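Local coordinates for proton-dependent oligopeptide transporter family protein (Xanthomonas campestris, PDB 6EI3) that probably couples the inward flow of protons to the uptake of small peptides across the bacterial membrane, and is captured here in an auto-inhibited state, at residues 269-274 with 281-286; 301-306 with 438-443. All coordinates share one frame; numbering follows the deposited sequence.

Two contacts at the opposite ends of one helix illustrate how a long transmembrane helix can be held by different partners along its length. Contact 1 comes first along the chain and joins the start of helix 281-306 to the end of helix 248-270 and the turn after it. Contact 2 joins the last turns of the same helix to helix 430-456, more than a hundred residues further on. Their centres lie about 28 Å apart and their nearest atoms about 14 Å. The centre of contact 1 is about 29 Å from that of the chain and the centre of contact 2 about 6 Å, so helix 281-306, the first of the C-terminal six-helix bundle, runs from the margin into the transporter's core.

Contact 1: residues 269-274 with 281-286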
ATOM      1  N   TRP A 269     -21.710  -0.273  17.101  1.00 62.03           N
ATOM      2  CA  TRP A 269     -23.024   0.014  17.686  1.00 64.04           C
ATOM      3  C   TRP A 269     -23.502  -1.072  18.655  1.00 65.27           C
ATOM      4  O   TRP A 269     -24.043  -0.744  19.712  1.00 66.83           O
ATOM      5  CB  TRP A 269     -24.071   0.141  16.565  1.00 64.67           C
ATOM      6  CG  TRP A 269     -24.399   1.535  16.123  1.00 67.00           C
ATOM      7  CD1 TRP A 269     -23.722   2.282  15.204  1.00 69.11           C
ATOM      8  CD2 TRP A 269     -25.568   2.285  16.469  1.00 68.97           C
ATOM      9  NE1 TRP A 269     -24.375   3.473  14.987  1.00 69.96           N
ATOM     10  CE2 TRP A 269     -25.511   3.503  15.752  1.00 73.22           C
ATOM     11  CE3 TRP A 269     -26.644   2.067  17.344  1.00 72.04           C
ATOM     12  CZ2 TRP A 269     -26.494   4.494  15.877  1.00 74.11           C
ATOM     13  CZ3 TRP A 269     -27.612   3.050  17.466  1.00 75.26           C
ATOM     14  CH2 TRP A 269     -27.530   4.247  16.742  1.00 75.65           C
ATOM     15  N   GLN A 270     -23.340  -2.355  18.270  1.00 57.85           N
ATOM     16  CA  GLN A 270     -23.843  -3.522  19.001  1.00 57.32           C
ATOM     17  C   GLN A 270     -22.762  -4.452  19.568  1.00 57.75           C
ATOM     18  O   GLN A 270     -23.082  -5.589  19.911  1.00 57.43           O
ATOM     19  CB  GLN A 270     -24.742  -4.349  18.056  1.00 58.82           C
ATOM     20  CG  GLN A 270     -26.016  -3.678  17.583  1.00 64.44           C
ATOM     21  CD  GLN A 270     -26.765  -4.479  16.532  1.00 69.13           C
ATOM     22  OE1 GLN A 270     -27.518  -3.919  15.747  1.00 59.45           O
ATOM     23  NE2 GLN A 270     -26.587  -5.798  16.475  1.00 55.60           N
ATOM     24  N   LEU A 271     -21.499  -4.000  19.663  1.00 52.38           N
ATOM     25  CA  LEU A 271     -20.401  -4.839  20.149  1.00 50.72           C
ATOM     26  C   LEU A 271     -20.598  -5.334  21.591  1.00 56.27           C
ATOM     27  O   LEU A 271     -20.190  -6.457  21.905  1.00 55.91           O
ATOM     28  CB  LEU A 271     -19.038  -4.143  19.967  1.00 48.72           C
ATOM     29  CG  LEU A 271     -17.797  -4.945  20.325  1.00 52.00           C
ATOM     30  CD1 LEU A 271     -17.706  -6.254  19.543  1.00 51.54           C
ATOM     31  CD2 LEU A 271     -16.578  -4.128  20.133  1.00 52.46           C
ATOM     32  N   GLU A 272     -21.245  -4.527  22.446  1.00 54.31           N
ATOM     33  CA  GLU A 272     -21.514  -4.922  23.834  1.00 56.26           C
ATOM     34  C   GLU A 272     -22.440  -6.145  23.944  1.00 63.17           C
ATOM     35  O   GLU A 272     -22.356  -6.859  24.938  1.00 63.98           O
ATOM     36  CB  GLU A 272     -22.030  -3.743  24.682  1.00 58.49           C
ATOM     37  CG  GLU A 272     -20.975  -2.675  24.947  1.00 66.55           C
ATOM     38  CD  GLU A 272     -19.714  -3.136  25.657  1.00 84.17           C
ATOM     39  OE1 GLU A 272     -19.825  -3.689  26.775  1.00 77.23           O
ATOM     40  OE2 GLU A 272     -18.612  -2.937  25.098  1.00 74.76           O
ATOM     41  N   ARG A 273     -23.261  -6.432  22.900  1.00 60.66           N
ATOM     42  CA  ARG A 273     -24.179  -7.593  22.874  1.00 61.68           C
ATOM     43  C   ARG A 273     -23.434  -8.939  22.667  1.00 65.15           C
ATOM     44  O   ARG A 273     -24.067 -10.000  22.696  1.00 65.31           O
ATOM     45  CB  ARG A 273     -25.261  -7.422  21.797  1.00 60.83           C
ATOM     46  CG  ARG A 273     -26.063  -6.133  21.880  1.00 64.68           C
ATOM     47  CD  ARG A 273     -27.008  -6.073  20.710  1.00 65.06           C
ATOM     48  NE  ARG A 273     -27.776  -4.831  20.667  1.00 66.96           N
ATOM     49  CZ  ARG A 273     -28.844  -4.652  19.898  1.00 75.84           C
ATOM     50  NH1 ARG A 273     -29.294  -5.641  19.132  1.00 57.94           N
ATOM     51  NH2 ARG A 273     -29.489  -3.492  19.907  1.00 60.95           N
ATOM     52  N   ALA A 274     -22.101  -8.888  22.449  1.00 59.21           N
ATOM     53  CA  ALA A 274     -21.252 -10.068  22.279  1.00 58.12           C
ATOM     54  C   ALA A 274     -20.618 -10.520  23.609  1.00 62.85           C
ATOM     55  O   ALA A 274     -20.163 -11.662  23.696  1.00 60.84           O
ATOM     56  CB  ALA A 274     -20.159  -9.779  21.254  1.00 56.85           C
ATOM     57  N   ALA A 281     -12.024 -10.521  26.729  1.00 63.17           N
ATOM     58  CA  ALA A 281     -10.729 -10.215  26.107  1.00 61.04           C
ATOM     59  C   ALA A 281     -10.865 -10.278  24.573  1.00 62.91           C
ATOM     60  O   ALA A 281     -10.079  -9.652  23.858  1.00 61.20           O
ATOM     61  CB  ALA A 281      -9.665 -11.193  26.576  1.00 61.75           C
ATOM     62  N   ALA A 282     -11.879 -11.029  24.087  1.00 59.45           N
ATOM     63  CA  ALA A 282     -12.235 -11.183  22.673  1.00 57.53           C
ATOM     64  C   ALA A 282     -13.043  -9.961  22.214  1.00 58.61           C
ATOM     65  O   ALA A 282     -12.742  -9.408  21.156  1.00 56.95           O
ATOM     66  CB  ALA A 282     -13.047 -12.459  22.475  1.00 59.10           C
ATOM     67  N   VAL A 283     -14.049  -9.530  23.023  1.00 54.08           N
ATOM     68  CA  VAL A 283     -14.913  -8.362  22.751  1.00 53.03           C
ATOM     69  C   VAL A 283     -14.093  -7.059  22.793  1.00 55.94           C
ATOM     70  O   VAL A 283     -14.209  -6.242  21.875  1.00 54.49           O
ATOM     71  CB  VAL A 283     -16.172  -8.307  23.658  1.00 57.04           C
ATOM     72  CG1 VAL A 283     -17.036  -7.087  23.353  1.00 56.14           C
ATOM     73  CG2 VAL A 283     -17.000  -9.582  23.525  1.00 57.97           C
ATOM     74  N   ASP A 284     -13.257  -6.883  23.853  1.00 52.11           N
ATOM     75  CA  ASP A 284     -12.360  -5.736  24.027  1.00 50.34           C
ATOM     76  C   ASP A 284     -11.369  -5.693  22.865  1.00 50.20           C
ATOM     77  O   ASP A 284     -11.074  -4.619  22.364  1.00 49.28           O
ATOM     78  CB  ASP A 284     -11.589  -5.821  25.356  1.00 52.87           C
ATOM     79  CG  ASP A 284     -12.414  -5.731  26.626  1.00 66.02           C
ATOM     80  OD1 ASP A 284     -13.630  -5.451  26.531  1.00 65.66           O
ATOM     81  OD2 ASP A 284     -11.847  -5.966  27.718  1.00 76.93           O
ATOM     82  N   GLY A 285     -10.879  -6.863  22.458  1.00 45.28           N
ATOM     83  CA  GLY A 285      -9.960  -7.040  21.340  1.00 42.95           C
ATOM     84  C   GLY A 285     -10.520  -6.568  20.013  1.00 45.91           C
ATOM     85  O   GLY A 285      -9.793  -5.968  19.220  1.00 45.25           O
ATOM     86  N   VAL A 286     -11.831  -6.793  19.782  1.00 42.12           N
ATOM     87  CA  VAL A 286     -12.537  -6.351  18.578  1.00 40.69           C
ATOM     88  C   VAL A 286     -12.785  -4.835  18.675  1.00 43.68           C
ATOM     89  O   VAL A 286     -12.706  -4.156  17.657  1.00 41.58           O
ATOM     90  CB  VAL A 286     -13.819  -7.201  18.286  1.00 44.13           C
ATOM     91  CG1 VAL A 286     -14.667  -6.600  17.164  1.00 42.75           C
ATOM     92  CG2 VAL A 286     -13.441  -8.642  17.948  1.00 43.39           C
TER
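Leu271 and Val283 form the tight part of this contact, their side chains running alongside each other in opposite directions. With Val283 CG1 turned anti to its own backbone N (chi1 180°), that methyl reaches the first segment, 3.5 Å from Leu271 O and 3.8 Å from Leu271 CG. The other branch, Val283 CG2, meets the end of the first segment, 3.7 Å from Ala274 C and 3.9 Å from Ala274 CB. One valine is therefore wedged by its two methyls between residues that lie a turn apart. Leu271 divides in a similar way: CD2 rests on the backbone at 3.6 Å from Val283 O, while CD1 extends one turn further and touches Val286 CG1 at 3.9 Å. The side chains that meet are all apolar and buried, with two methyls lying against backbone carbonyl oxygens. Leu271 O also accepts the N-H of Ala274 in the short 3-10 turn that follows helix 248-270.

The solvent side is different in character. Glu272 and Asp284 both leave the interface from their CA atoms, yet their ends come back toward it, leaving Glu272 OE2 5.8 Å from Asp284 OD1. These like charges probably tolerate one another because Arg275 forms salt bridges with both carboxylates, and Arg287 forms a further one with Glu272.

A third helix closes the apolar side: Val209 of helix 206-215 packs on Leu271, Ala274 and Val286, and Phe206 of the same helix also covers Val286. Behind the first segment, Pro224 at the start of helix 224-239 touches Gln270 and Arg273. Helices 224-239 and 248-270 are consistent with the extra pair, HA and HB, that bacterial POT proteins carry between their six-helix bundles, so the contact joins HB to the first helix of the C-terminal bundle.

Contact 2: residues 301-306 with 438-443; sequences PFFSLF and YLTTTV
Phe303 carries this contact, setting its ring against Thr440 and Thr441 of the neighbouring helix. The segment begins at a kink, where Pro301 and Phe302 have no backbone N bond to the preceding turn; Pro301 points away and touches a bound lipid. Phe302 contributes indirectly: its CD2 lies 3.9 Å above the centre of the Phe303 ring, while CE1 of Phe303 lies at the edge of the Phe302 ring, in its plane. Phe303 follows, its CG beside the backbone N (chi1 -72°), which leaves its ring between Phe302 and the second helix. Thr441 OG1 stands 3.5 Å above the opposite face, displaced toward the rim near CD1. The methyl Thr440 CG2 approaches CD2 of Phe303 obliquely, at 3.8 Å, while the Thr440 hydroxyl, OG1, hydrogen-bonds to Phe436 O. Trp437 adds an edge-to-face partner to Phe303. The backbones come close here, with Phe303 CA and Thr441 CA 5.5 Å apart. Ser304, the next residue, hydrogen-bonds through OG to Gly444 O, about a turn beyond Thr441. By helix order these are transmembrane helices 7 and 11, packed within the C-terminal six-helix bundle of the major facilitator superfamily fold.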
ATOM      1  N   PRO A 301      -4.899   9.095   3.255  1.00 26.61           N
ATOM      2  CA  PRO A 301      -4.360  10.181   2.403  1.00 26.07           C
ATOM      3  C   PRO A 301      -2.841  10.165   2.327  1.00 30.22           C
ATOM      4  O   PRO A 301      -2.299  10.612   1.324  1.00 29.72           O
ATOM      5  CB  PRO A 301      -4.866  11.440   3.102  1.00 28.20           C
ATOM      6  CG  PRO A 301      -6.147  10.977   3.778  1.00 32.46           C
ATOM      7  CD  PRO A 301      -5.692   9.678   4.360  1.00 27.87           C
ATOM      8  N   PHE A 302      -2.142   9.612   3.354  1.00 26.32           N
ATOM      9  CA  PHE A 302      -0.684   9.508   3.269  1.00 24.72           C
ATOM     10  C   PHE A 302      -0.322   8.625   2.058  1.00 27.03           C
ATOM     11  O   PHE A 302       0.603   8.949   1.318  1.00 28.08           O
ATOM     12  CB  PHE A 302      -0.037   8.945   4.572  1.00 25.18           C
ATOM     13  CG  PHE A 302       1.400   8.544   4.311  1.00 25.67           C
ATOM     14  CD1 PHE A 302       2.406   9.507   4.237  1.00 27.63           C
ATOM     15  CD2 PHE A 302       1.728   7.223   4.007  1.00 25.49           C
ATOM     16  CE1 PHE A 302       3.725   9.143   3.918  1.00 27.58           C
ATOM     17  CE2 PHE A 302       3.035   6.869   3.679  1.00 27.71           C
ATOM     18  CZ  PHE A 302       4.024   7.834   3.624  1.00 25.42           C
ATOM     19  N   PHE A 303      -1.025   7.501   1.882  1.00 23.77           N
ATOM     20  CA  PHE A 303      -0.753   6.581   0.771  1.00 23.70           C
ATOM     21  C   PHE A 303      -1.156   7.151  -0.573  1.00 25.70           C
ATOM     22  O   PHE A 303      -0.512   6.812  -1.564  1.00 24.96           O
ATOM     23  CB  PHE A 303      -1.362   5.200   1.021  1.00 26.17           C
ATOM     24  CG  PHE A 303      -0.587   4.476   2.092  1.00 27.13           C
ATOM     25  CD1 PHE A 303       0.686   3.971   1.832  1.00 29.64           C
ATOM     26  CD2 PHE A 303      -1.122   4.306   3.365  1.00 28.82           C
ATOM     27  CE1 PHE A 303       1.426   3.335   2.839  1.00 30.17           C
ATOM     28  CE2 PHE A 303      -0.385   3.655   4.371  1.00 31.34           C
ATOM     29  CZ  PHE A 303       0.893   3.202   4.110  1.00 28.69           C
ATOM     30  N   SER A 304      -2.157   8.084  -0.603  1.00 22.96           N
ATOM     31  CA  SER A 304      -2.550   8.810  -1.819  1.00 23.44           C
ATOM     32  C   SER A 304      -1.352   9.594  -2.302  1.00 26.47           C
ATOM     33  O   SER A 304      -1.073   9.620  -3.484  1.00 27.99           O
ATOM     34  CB  SER A 304      -3.674   9.813  -1.526  1.00 24.64           C
ATOM     35  OG  SER A 304      -4.812   9.142  -1.037  1.00 28.07           O
ATOM     36  N   LEU A 305      -0.661  10.246  -1.380  1.00 24.40           N
ATOM     37  CA  LEU A 305       0.503  11.082  -1.662  1.00 26.82           C
ATOM     38  C   LEU A 305       1.768  10.263  -1.888  1.00 30.41           C
ATOM     39  O   LEU A 305       2.575  10.582  -2.761  1.00 30.69           O
ATOM     40  CB  LEU A 305       0.692  12.070  -0.493  1.00 27.90           C
ATOM     41  CG  LEU A 305      -0.092  13.395  -0.606  1.00 33.47           C
ATOM     42  CD1 LEU A 305      -1.598  13.211  -0.394  1.00 32.66           C
ATOM     43  CD2 LEU A 305       0.404  14.396   0.413  1.00 35.71           C
ATOM     44  N   PHE A 306       1.923   9.185  -1.125  1.00 25.38           N
ATOM     45  CA  PHE A 306       3.110   8.349  -1.208  1.00 23.71           C
ATOM     46  C   PHE A 306       3.225   7.577  -2.533  1.00 27.34           C
ATOM     47  O   PHE A 306       4.291   7.601  -3.142  1.00 26.03           O
ATOM     48  CB  PHE A 306       3.175   7.405   0.019  1.00 24.24           C
ATOM     49  CG  PHE A 306       4.409   6.538   0.056  1.00 25.20           C
ATOM     50  CD1 PHE A 306       5.656   7.087   0.320  1.00 26.90           C
ATOM     51  CD2 PHE A 306       4.320   5.165  -0.166  1.00 27.48           C
ATOM     52  CE1 PHE A 306       6.800   6.282   0.329  1.00 28.14           C
ATOM     53  CE2 PHE A 306       5.463   4.365  -0.158  1.00 29.71           C
ATOM     54  CZ  PHE A 306       6.695   4.928   0.095  1.00 26.57           C
ATOM     55  N   TYR A 438      -3.048  -3.370   4.603  1.00 25.20           N
ATOM     56  CA  TYR A 438      -2.984  -3.493   3.140  1.00 25.05           C
ATOM     57  C   TYR A 438      -4.119  -2.702   2.492  1.00 27.89           C
ATOM     58  O   TYR A 438      -3.888  -1.992   1.524  1.00 27.69           O
ATOM     59  CB  TYR A 438      -3.072  -4.959   2.694  1.00 26.78           C
ATOM     60  CG  TYR A 438      -1.885  -5.794   3.104  1.00 28.74           C
ATOM     61  CD1 TYR A 438      -0.591  -5.285   3.029  1.00 30.33           C
ATOM     62  CD2 TYR A 438      -2.046  -7.111   3.515  1.00 29.72           C
ATOM     63  CE1 TYR A 438       0.510  -6.057   3.402  1.00 32.99           C
ATOM     64  CE2 TYR A 438      -0.949  -7.897   3.870  1.00 30.29           C
ATOM     65  CZ  TYR A 438       0.325  -7.365   3.815  1.00 39.16           C
ATOM     66  OH  TYR A 438       1.410  -8.141   4.141  1.00 44.97           O
ATOM     67  N   LEU A 439      -5.321  -2.784   3.064  1.00 24.39           N
ATOM     68  CA  LEU A 439      -6.473  -2.048   2.565  1.00 25.66           C
ATOM     69  C   LEU A 439      -6.299  -0.527   2.698  1.00 29.30           C
ATOM     70  O   LEU A 439      -6.953   0.202   1.969  1.00 29.38           O
ATOM     71  CB  LEU A 439      -7.783  -2.518   3.233  1.00 26.78           C
ATOM     72  CG  LEU A 439      -8.215  -3.965   2.934  1.00 32.96           C
ATOM     73  CD1 LEU A 439      -9.478  -4.327   3.729  1.00 33.16           C
ATOM     74  CD2 LEU A 439      -8.423  -4.208   1.422  1.00 37.41           C
ATOM     75  N   THR A 440      -5.439  -0.059   3.635  1.00 25.54           N
ATOM     76  CA  THR A 440      -5.127   1.362   3.839  1.00 25.49           C
ATOM     77  C   THR A 440      -4.473   1.916   2.562  1.00 27.37           C
ATOM     78  O   THR A 440      -4.847   2.996   2.111  1.00 27.13           O
ATOM     79  CB  THR A 440      -4.317   1.555   5.136  1.00 31.34           C
ATOM     80  OG1 THR A 440      -5.083   1.018   6.204  1.00 28.22           O
ATOM     81  CG2 THR A 440      -4.026   3.002   5.451  1.00 30.74           C
ATOM     82  N   THR A 441      -3.540   1.147   1.958  1.00 23.08           N
ATOM     83  CA  THR A 441      -2.905   1.495   0.677  1.00 22.37           C
ATOM     84  C   THR A 441      -3.939   1.418  -0.434  1.00 25.95           C
ATOM     85  O   THR A 441      -3.979   2.330  -1.257  1.00 25.47           O
ATOM     86  CB  THR A 441      -1.748   0.543   0.369  1.00 28.22           C
ATOM     87  OG1 THR A 441      -0.728   0.779   1.325  1.00 29.88           O
ATOM     88  CG2 THR A 441      -1.170   0.751  -1.049  1.00 25.11           C
ATOM     89  N   THR A 442      -4.778   0.335  -0.475  1.00 23.29           N
ATOM     90  CA  THR A 442      -5.824   0.207  -1.507  1.00 23.38           C
ATOM     91  C   THR A 442      -6.666   1.488  -1.504  1.00 28.13           C
ATOM     92  O   THR A 442      -6.818   2.109  -2.556  1.00 28.32           O
ATOM     93  CB  THR A 442      -6.709  -1.056  -1.279  1.00 29.12           C
ATOM     94  OG1 THR A 442      -5.943  -2.222  -1.555  1.00 31.55           O
ATOM     95  CG2 THR A 442      -7.959  -1.094  -2.173  1.00 25.30           C
ATOM     96  N   VAL A 443      -7.176   1.898  -0.310  1.00 25.26           N
ATOM     97  CA  VAL A 443      -8.061   3.070  -0.174  1.00 24.94           C
ATOM     98  C   VAL A 443      -7.309   4.388  -0.518  1.00 29.00           C
ATOM     99  O   VAL A 443      -7.874   5.204  -1.242  1.00 29.62           O
ATOM    100  CB  VAL A 443      -8.822   3.097   1.178  1.00 28.89           C
ATOM    101  CG1 VAL A 443      -9.702   4.343   1.318  1.00 28.70           C
ATOM    102  CG2 VAL A 443      -9.684   1.842   1.329  1.00 28.96           C
TER